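Local coordinates for protein ATP-dependent RNA helicase HrpB (Escherichia coli, PDB 6EUD) that hydrolyses ATP to ADP and phosphate as a DExH-box NTPase of the DEAH/RHA group and is classed as an RNA helicase, at residues A[528-540]-A[551-563]. Sequence-based numbering, arbitrary orientation.
Sequences ALSRHEWLIAPLL and ILLALLVDIDELV
W534 carries CG beside its backbone N (chi1 -73°), and I559 sets CG1 anti to its own N (chi1 -170°), which brings the isoleucine over one face of the indole, CG1 above its centre. CB of I559 stands 3.5 Å from the centroid of the five-membered ring of W534, almost on the ring normal, a CH-pi contact; CG2 of I559 lies near NE1 of W534, and I559 CD1 reaches W534 CE3 on the benzene side at 3.5 Å. The helix beginning at I559 is N-capped by D558, whose OD2 takes the N-H of E561 through its anti lone pair, with a weak second bond from D560 N. W534 opens strand 534-540, which pairs antiparallel with strand 554-556, part of a mixed sheet that also holds the hairpin of strands 534-542 and 548-552. I536 and L555 exchange both backbone bonds, and V557 N donates nearly straight to W534 O at 3.1 Å. A water accepts from W534 N and donates to V557 O, bridging the strands at this end. Beta bulges interrupt the register farther along, where L539 O receives L552 N at 2.9 Å and, more weakly, L553 N. Beside L535, CD2 of L556 leans over one face of the H532 imidazole, offset toward its rim, 4.0 Å from its centroid, while L529 CD2 packs on L556 CB. The other sheet face carries I536, whose CG1 meets V557 CG1 at 3.7 Å with the two side chains roughly perpendicular; helix 491-498 packs against both through L495 and A492.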
ATOM      1  N   ALA A 528     -33.279  -4.604  -5.343  1.00 74.63           N
ATOM      2  CA  ALA A 528     -33.849  -3.817  -6.420  1.00 75.36           C
ATOM      3  C   ALA A 528     -32.823  -3.509  -7.512  1.00 73.53           C
ATOM      4  O   ALA A 528     -33.145  -3.563  -8.699  1.00 78.09           O
ATOM      5  CB  ALA A 528     -34.423  -2.534  -5.868  1.00 77.75           C
ATOM      6  N   LEU A 529     -31.590  -3.195  -7.123  1.00 67.24           N
ATOM      7  CA  LEU A 529     -30.589  -2.826  -8.119  1.00 70.82           C
ATOM      8  C   LEU A 529     -30.109  -4.017  -8.953  1.00 72.35           C
ATOM      9  O   LEU A 529     -29.743  -3.856 -10.117  1.00 72.46           O
ATOM     10  CB  LEU A 529     -29.386  -2.143  -7.462  1.00 70.41           C
ATOM     11  CG  LEU A 529     -29.594  -0.694  -7.038  1.00 71.36           C
ATOM     12  CD1 LEU A 529     -28.282  -0.114  -6.531  1.00 69.63           C
ATOM     13  CD2 LEU A 529     -30.173   0.131  -8.188  1.00 70.71           C
ATOM     14  N   SER A 530     -30.121  -5.214  -8.370  1.00 74.66           N
ATOM     15  CA  SER A 530     -29.683  -6.413  -9.095  1.00 74.94           C
ATOM     16  C   SER A 530     -30.720  -6.859 -10.136  1.00 71.71           C
ATOM     17  O   SER A 530     -30.569  -7.902 -10.773  1.00 68.56           O
ATOM     18  CB  SER A 530     -29.363  -7.552  -8.120  1.00 78.69           C
ATOM     19  OG  SER A 530     -30.471  -7.867  -7.303  1.00 85.11           O
ATOM     20  N   ARG A 531     -31.761  -6.047 -10.313  1.00 71.02           N
ATOM     21  CA  ARG A 531     -32.674  -6.198 -11.436  1.00 74.48           C
ATOM     22  C   ARG A 531     -32.106  -5.509 -12.682  1.00 74.88           C
ATOM     23  O   ARG A 531     -32.675  -5.614 -13.769  1.00 78.74           O
ATOM     24  CB  ARG A 531     -34.061  -5.619 -11.106  1.00 81.24           C
ATOM     25  CG  ARG A 531     -34.712  -6.133  -9.814  1.00 83.34           C
ATOM     26  CD  ARG A 531     -35.307  -7.527  -9.959  1.00 85.62           C
ATOM     27  NE  ARG A 531     -34.277  -8.565  -9.961  1.00 88.33           N
ATOM     28  CZ  ARG A 531     -33.703  -9.053  -8.863  1.00 89.64           C
ATOM     29  NH1 ARG A 531     -34.049  -8.587  -7.667  1.00 91.41           N
ATOM     30  NH2 ARG A 531     -32.779 -10.000  -8.961  1.00 88.47           N
ATOM     31  N   HIS A 532     -30.986  -4.802 -12.528  1.00 70.34           N
ATOM     32  CA  HIS A 532     -30.429  -4.035 -13.635  1.00 67.51           C
ATOM     33  C   HIS A 532     -29.048  -4.509 -14.041  1.00 60.32           C
ATOM     34  O   HIS A 532     -28.285  -5.026 -13.221  1.00 57.88           O
ATOM     35  CB  HIS A 532     -30.381  -2.552 -13.278  1.00 71.71           C
ATOM     36  CG  HIS A 532     -31.720  -1.978 -12.954  1.00 74.44           C
ATOM     37  ND1 HIS A 532     -32.595  -1.539 -13.924  1.00 75.13           N
ATOM     38  CD2 HIS A 532     -32.346  -1.794 -11.768  1.00 74.81           C
ATOM     39  CE1 HIS A 532     -33.698  -1.097 -13.347  1.00 76.25           C
ATOM     40  NE2 HIS A 532     -33.573  -1.241 -12.040  1.00 75.78           N
ATOM     41  N   GLU A 533     -28.718  -4.302 -15.311  1.00 58.06           N
ATOM     42  CA  GLU A 533     -27.464  -4.800 -15.861  1.00 59.16           C
ATOM     43  C   GLU A 533     -26.264  -3.882 -15.645  1.00 57.57           C
ATOM     44  O   GLU A 533     -25.127  -4.354 -15.478  1.00 59.99           O
ATOM     45  CB  GLU A 533     -27.621  -5.055 -17.352  1.00 64.15           C
ATOM     46  CG  GLU A 533     -26.382  -5.627 -17.987  1.00 68.25           C
ATOM     47  CD  GLU A 533     -26.583  -5.892 -19.447  1.00 73.81           C
ATOM     48  OE1 GLU A 533     -27.726  -5.673 -19.910  1.00 77.51           O
ATOM     49  OE2 GLU A 533     -25.615  -6.307 -20.124  1.00 71.71           O
ATOM     50  N   TRP A 534     -26.490  -2.577 -15.668  1.00 53.23           N
ATOM     51  CA  TRP A 534     -25.366  -1.655 -15.512  1.00 53.75           C
ATOM     52  C   TRP A 534     -25.501  -0.738 -14.304  1.00 51.51           C
ATOM     53  O   TRP A 534     -26.513  -0.055 -14.147  1.00 52.76           O
ATOM     54  CB  TRP A 534     -25.198  -0.821 -16.771  1.00 55.48           C
ATOM     55  CG  TRP A 534     -24.636  -1.592 -17.883  1.00 56.44           C
ATOM     56  CD1 TRP A 534     -25.329  -2.310 -18.806  1.00 59.41           C
ATOM     57  CD2 TRP A 534     -23.248  -1.732 -18.214  1.00 54.74           C
ATOM     58  NE1 TRP A 534     -24.458  -2.894 -19.695  1.00 59.76           N
ATOM     59  CE2 TRP A 534     -23.175  -2.552 -19.354  1.00 55.81           C
ATOM     60  CE3 TRP A 534     -22.064  -1.239 -17.660  1.00 54.26           C
ATOM     61  CZ2 TRP A 534     -21.965  -2.893 -19.955  1.00 54.99           C
ATOM     62  CZ3 TRP A 534     -20.856  -1.580 -18.259  1.00 54.16           C
ATOM     63  CH2 TRP A 534     -20.819  -2.400 -19.394  1.00 54.53           C
ATOM     64  N   LEU A 535     -24.475  -0.734 -13.458  1.00 47.25           N
ATOM     65  CA  LEU A 535     -24.450   0.109 -12.269  1.00 50.62           C
ATOM     66  C   LEU A 535     -23.151   0.886 -12.165  1.00 52.23           C
ATOM     67  O   LEU A 535     -22.192   0.601 -12.871  1.00 41.53           O
ATOM     68  CB  LEU A 535     -24.625  -0.723 -11.001  1.00 47.81           C
ATOM     69  CG  LEU A 535     -25.796  -1.700 -10.928  1.00 50.38           C
ATOM     70  CD1 LEU A 535     -25.655  -2.586  -9.686  1.00 46.04           C
ATOM     71  CD2 LEU A 535     -27.135  -0.942 -10.945  1.00 47.54           C
ATOM     72  N   ILE A 536     -23.130   1.882 -11.286  1.00 50.68           N
ATOM     73  CA  ILE A 536     -21.870   2.449 -10.815  1.00 46.51           C
ATOM     74  C   ILE A 536     -21.863   2.205  -9.320  1.00 43.99           C
ATOM     75  O   ILE A 536     -22.792   2.623  -8.637  1.00 46.71           O
ATOM     76  CB  ILE A 536     -21.730   3.960 -11.101  1.00 49.89           C
ATOM     77  CG1 ILE A 536     -22.008   4.273 -12.570  1.00 45.94           C
ATOM     78  CG2 ILE A 536     -20.325   4.405 -10.743  1.00 48.89           C
ATOM     79  CD1 ILE A 536     -21.860   5.705 -12.905  1.00 42.54           C
ATOM     80  N   ALA A 537     -20.857   1.503  -8.812  1.00 40.21           N
ATOM     81  CA  ALA A 537     -20.827   1.158  -7.394  1.00 44.40           C
ATOM     82  C   ALA A 537     -19.663   1.822  -6.682  1.00 39.65           C
ATOM     83  O   ALA A 537     -18.602   1.221  -6.530  1.00 38.75           O
ATOM     84  CB  ALA A 537     -20.760  -0.354  -7.211  1.00 40.54           C
ATOM     85  N   PRO A 538     -19.862   3.068  -6.230  1.00 42.94           N
ATOM     86  CA  PRO A 538     -18.766   3.773  -5.564  1.00 45.68           C
ATOM     87  C   PRO A 538     -18.357   3.151  -4.222  1.00 45.07           C
ATOM     88  O   PRO A 538     -17.176   3.180  -3.889  1.00 45.82           O
ATOM     89  CB  PRO A 538     -19.328   5.195  -5.378  1.00 40.44           C
ATOM     90  CG  PRO A 538     -20.767   5.061  -5.471  1.00 44.24           C
ATOM     91  CD  PRO A 538     -21.030   3.943  -6.427  1.00 41.22           C
ATOM     92  N   LEU A 539     -19.305   2.595  -3.478  1.00 46.21           N
ATOM     93  CA  LEU A 539     -18.999   2.034  -2.164  1.00 50.44           C
ATOM     94  C   LEU A 539     -19.023   0.497  -2.156  1.00 51.09           C
ATOM     95  O   LEU A 539     -20.056  -0.132  -2.420  1.00 52.07           O
ATOM     96  CB  LEU A 539     -19.978   2.583  -1.125  1.00 55.70           C
ATOM     97  CG  LEU A 539     -19.510   2.601   0.324  1.00 57.43           C
ATOM     98  CD1 LEU A 539     -18.207   3.358   0.443  1.00 58.42           C
ATOM     99  CD2 LEU A 539     -20.572   3.231   1.183  1.00 61.65           C
ATOM    100  N   LEU A 540     -17.876  -0.092  -1.830  1.00 50.57           N
ATOM    101  CA  LEU A 540     -17.664  -1.533  -1.939  1.00 49.89           C
ATOM    102  C   LEU A 540     -16.972  -2.135  -0.729  1.00 51.90           C
ATOM    103  O   LEU A 540     -15.925  -1.636  -0.293  1.00 54.13           O
ATOM    104  CB  LEU A 540     -16.822  -1.851  -3.173  1.00 47.97           C
ATOM    105  CG  LEU A 540     -17.411  -1.499  -4.526  1.00 48.17           C
ATOM    106  CD1 LEU A 540     -16.313  -1.181  -5.519  1.00 45.65           C
ATOM    107  CD2 LEU A 540     -18.257  -2.658  -4.999  1.00 46.86           C
ATOM    108  N   ILE A 551     -21.401  -4.999  -2.908  1.00 61.08           N
ATOM    109  CA  ILE A 551     -21.825  -3.662  -3.286  1.00 55.97           C
ATOM    110  C   ILE A 551     -22.676  -3.067  -2.174  1.00 56.73           C
ATOM    111  O   ILE A 551     -23.698  -3.634  -1.812  1.00 60.36           O
ATOM    112  CB  ILE A 551     -22.596  -3.696  -4.616  1.00 50.70           C
ATOM    113  CG1 ILE A 551     -21.661  -4.164  -5.739  1.00 45.00           C
ATOM    114  CG2 ILE A 551     -23.180  -2.338  -4.938  1.00 49.11           C
ATOM    115  CD1 ILE A 551     -22.369  -4.435  -7.048  1.00 46.04           C
ATOM    116  N   LEU A 552     -22.235  -1.933  -1.624  1.00 54.54           N
ATOM    117  CA  LEU A 552     -22.912  -1.311  -0.485  1.00 50.85           C
ATOM    118  C   LEU A 552     -23.795  -0.150  -0.926  1.00 50.68           C
ATOM    119  O   LEU A 552     -24.931  -0.027  -0.467  1.00 51.80           O
ATOM    120  CB  LEU A 552     -21.895  -0.828   0.549  1.00 48.85           C
ATOM    121  CG  LEU A 552     -20.930  -1.840   1.170  1.00 49.43           C
ATOM    122  CD1 LEU A 552     -20.008  -1.123   2.124  1.00 45.79           C
ATOM    123  CD2 LEU A 552     -21.685  -2.970   1.892  1.00 47.48           C
ATOM    124  N   LEU A 553     -23.260   0.708  -1.799  1.00 51.70           N
ATOM    125  CA  LEU A 553     -24.026   1.806  -2.397  1.00 52.17           C
ATOM    126  C   LEU A 553     -23.775   1.857  -3.891  1.00 50.90           C
ATOM    127  O   LEU A 553     -22.620   1.891  -4.339  1.00 50.98           O
ATOM    128  CB  LEU A 553     -23.665   3.154  -1.768  1.00 51.65           C
ATOM    129  CG  LEU A 553     -24.358   3.532  -0.464  1.00 53.43           C
ATOM    130  CD1 LEU A 553     -23.872   4.909  -0.025  1.00 50.48           C
ATOM    131  CD2 LEU A 553     -25.867   3.484  -0.614  1.00 48.45           C
ATOM    132  N   ALA A 554     -24.848   1.862  -4.673  1.00 45.40           N
ATOM    133  CA  ALA A 554     -24.697   1.869  -6.127  1.00 44.77           C
ATOM    134  C   ALA A 554     -25.818   2.636  -6.788  1.00 45.85           C
ATOM    135  O   ALA A 554     -26.887   2.858  -6.198  1.00 47.20           O
ATOM    136  CB  ALA A 554     -24.640   0.453  -6.679  1.00 44.65           C
ATOM    137  N   LEU A 555     -25.557   3.026  -8.027  1.00 45.37           N
ATOM    138  CA  LEU A 555     -26.521   3.764  -8.824  1.00 49.95           C
ATOM    139  C   LEU A 555     -26.754   2.998 -10.114  1.00 46.71           C
ATOM    140  O   LEU A 555     -25.804   2.437 -10.689  1.00 45.56           O
ATOM    141  CB  LEU A 555     -26.019   5.185  -9.117  1.00 50.35           C
ATOM    142  CG  LEU A 555     -27.097   6.123  -9.669  1.00 56.45           C
ATOM    143  CD1 LEU A 555     -27.992   6.627  -8.537  1.00 48.75           C
ATOM    144  CD2 LEU A 555     -26.489   7.272 -10.467  1.00 55.99           C
ATOM    145  N   LEU A 556     -28.009   2.948 -10.552  1.00 48.31           N
ATOM    146  CA  LEU A 556     -28.333   2.297 -11.809  1.00 57.72           C
ATOM    147  C   LEU A 556     -28.149   3.291 -12.933  1.00 56.12           C
ATOM    148  O   LEU A 556     -28.506   4.460 -12.814  1.00 54.69           O
ATOM    149  CB  LEU A 556     -29.756   1.726 -11.804  1.00 59.46           C
ATOM    150  CG  LEU A 556     -30.970   2.631 -11.992  1.00 64.16           C
ATOM    151  CD1 LEU A 556     -31.356   2.754 -13.457  1.00 64.18           C
ATOM    152  CD2 LEU A 556     -32.152   2.089 -11.180  1.00 70.45           C
ATOM    153  N   VAL A 557     -27.558   2.818 -14.021  1.00 57.24           N
ATOM    154  CA  VAL A 557     -27.282   3.650 -15.175  1.00 57.35           C
ATOM    155  C   VAL A 557     -27.755   2.957 -16.442  1.00 63.78           C
ATOM    156  O   VAL A 557     -27.627   1.741 -16.589  1.00 67.90           O
ATOM    157  CB  VAL A 557     -25.782   3.971 -15.297  1.00 54.76           C
ATOM    158  CG1 VAL A 557     -25.321   4.788 -14.105  1.00 54.50           C
ATOM    159  CG2 VAL A 557     -24.974   2.703 -15.398  1.00 45.58           C
ATOM    160  N   ASP A 558     -28.336   3.729 -17.345  1.00 66.31           N
ATOM    161  CA  ASP A 558     -28.549   3.248 -18.695  1.00 68.41           C
ATOM    162  C   ASP A 558     -27.214   3.417 -19.416  1.00 65.17           C
ATOM    163  O   ASP A 558     -26.734   4.538 -19.602  1.00 66.21           O
ATOM    164  CB  ASP A 558     -29.683   4.013 -19.377  1.00 75.30           C
ATOM    165  CG  ASP A 558     -30.009   3.469 -20.752  1.00 80.35           C
ATOM    166  OD1 ASP A 558     -31.037   2.768 -20.892  1.00 86.97           O
ATOM    167  OD2 ASP A 558     -29.238   3.748 -21.692  1.00 77.91           O
ATOM    168  N   ILE A 559     -26.598   2.302 -19.787  1.00 59.92           N
ATOM    169  CA  ILE A 559     -25.223   2.342 -20.252  1.00 59.41           C
ATOM    170  C   ILE A 559     -25.107   3.098 -21.560  1.00 59.29           C
ATOM    171  O   ILE A 559     -24.078   3.716 -21.831  1.00 57.16           O
ATOM    172  CB  ILE A 559     -24.627   0.911 -20.416  1.00 64.31           C
ATOM    173  CG1 ILE A 559     -23.114   0.971 -20.653  1.00 57.74           C
ATOM    174  CG2 ILE A 559     -25.351   0.124 -21.516  1.00 67.27           C
ATOM    175  CD1 ILE A 559     -22.352   1.690 -19.579  1.00 54.54           C
ATOM    176  N   ASP A 560     -26.171   3.070 -22.354  1.00 64.71           N
ATOM    177  CA  ASP A 560     -26.178   3.735 -23.652  1.00 71.43           C
ATOM    178  C   ASP A 560     -26.126   5.254 -23.493  1.00 71.70           C
ATOM    179  O   ASP A 560     -25.420   5.941 -24.237  1.00 71.15           O
ATOM    180  CB  ASP A 560     -27.412   3.317 -24.453  1.00 80.31           C
ATOM    181  CG  ASP A 560     -27.418   1.834 -24.775  1.00 85.56           C
ATOM    182  OD1 ASP A 560     -26.595   1.400 -25.615  1.00 87.92           O
ATOM    183  OD2 ASP A 560     -28.233   1.101 -24.173  1.00 85.89           O
ATOM    184  N   GLU A 561     -26.871   5.765 -22.519  1.00 69.87           N
ATOM    185  CA  GLU A 561     -26.818   7.174 -22.179  1.00 67.20           C
ATOM    186  C   GLU A 561     -25.452   7.556 -21.668  1.00 60.26           C
ATOM    187  O   GLU A 561     -24.905   8.587 -22.047  1.00 58.59           O
ATOM    188  CB  GLU A 561     -27.842   7.502 -21.114  1.00 70.40           C
ATOM    189  CG  GLU A 561     -29.105   6.768 -21.284  1.00 76.56           C
ATOM    190  CD  GLU A 561     -30.280   7.563 -20.811  1.00 83.72           C
ATOM    191  OE1 GLU A 561     -30.100   8.397 -19.898  1.00 85.89           O
ATOM    192  OE2 GLU A 561     -31.384   7.338 -21.341  1.00 85.20           O
ATOM    193  N   LEU A 562     -24.914   6.726 -20.782  1.00 58.39           N
ATOM    194  CA  LEU A 562     -23.681   7.056 -20.085  1.00 60.08           C
ATOM    195  C   LEU A 562     -22.517   7.131 -21.047  1.00 59.94           C
ATOM    196  O   LEU A 562     -21.721   8.068 -21.003  1.00 63.63           O
ATOM    197  CB  LEU A 562     -23.392   6.032 -18.988  1.00 64.13           C
ATOM    198  CG  LEU A 562     -22.306   6.429 -17.989  1.00 64.02           C
ATOM    199  CD1 LEU A 562     -22.664   7.742 -17.296  1.00 64.62           C
ATOM    200  CD2 LEU A 562     -22.093   5.313 -16.978  1.00 60.94           C
ATOM    201  N   VAL A 563     -22.427   6.141 -21.922  1.00 59.04           N
ATOM    202  CA  VAL A 563     -21.360   6.082 -22.911  1.00 57.23           C
ATOM    203  C   VAL A 563     -21.505   7.235 -23.901  1.00 57.81           C
ATOM    204  O   VAL A 563     -20.520   7.790 -24.394  1.00 56.96           O
ATOM    205  CB  VAL A 563     -21.379   4.734 -23.660  1.00 54.72           C
ATOM    206  CG1 VAL A 563     -20.457   4.778 -24.858  1.00 53.27           C
ATOM    207  CG2 VAL A 563     -21.022   3.607 -22.712  1.00 45.15           C
TER
HETATM  208  O   HOH W   1     -28.353  -1.053 -16.744  1.00 44.03           O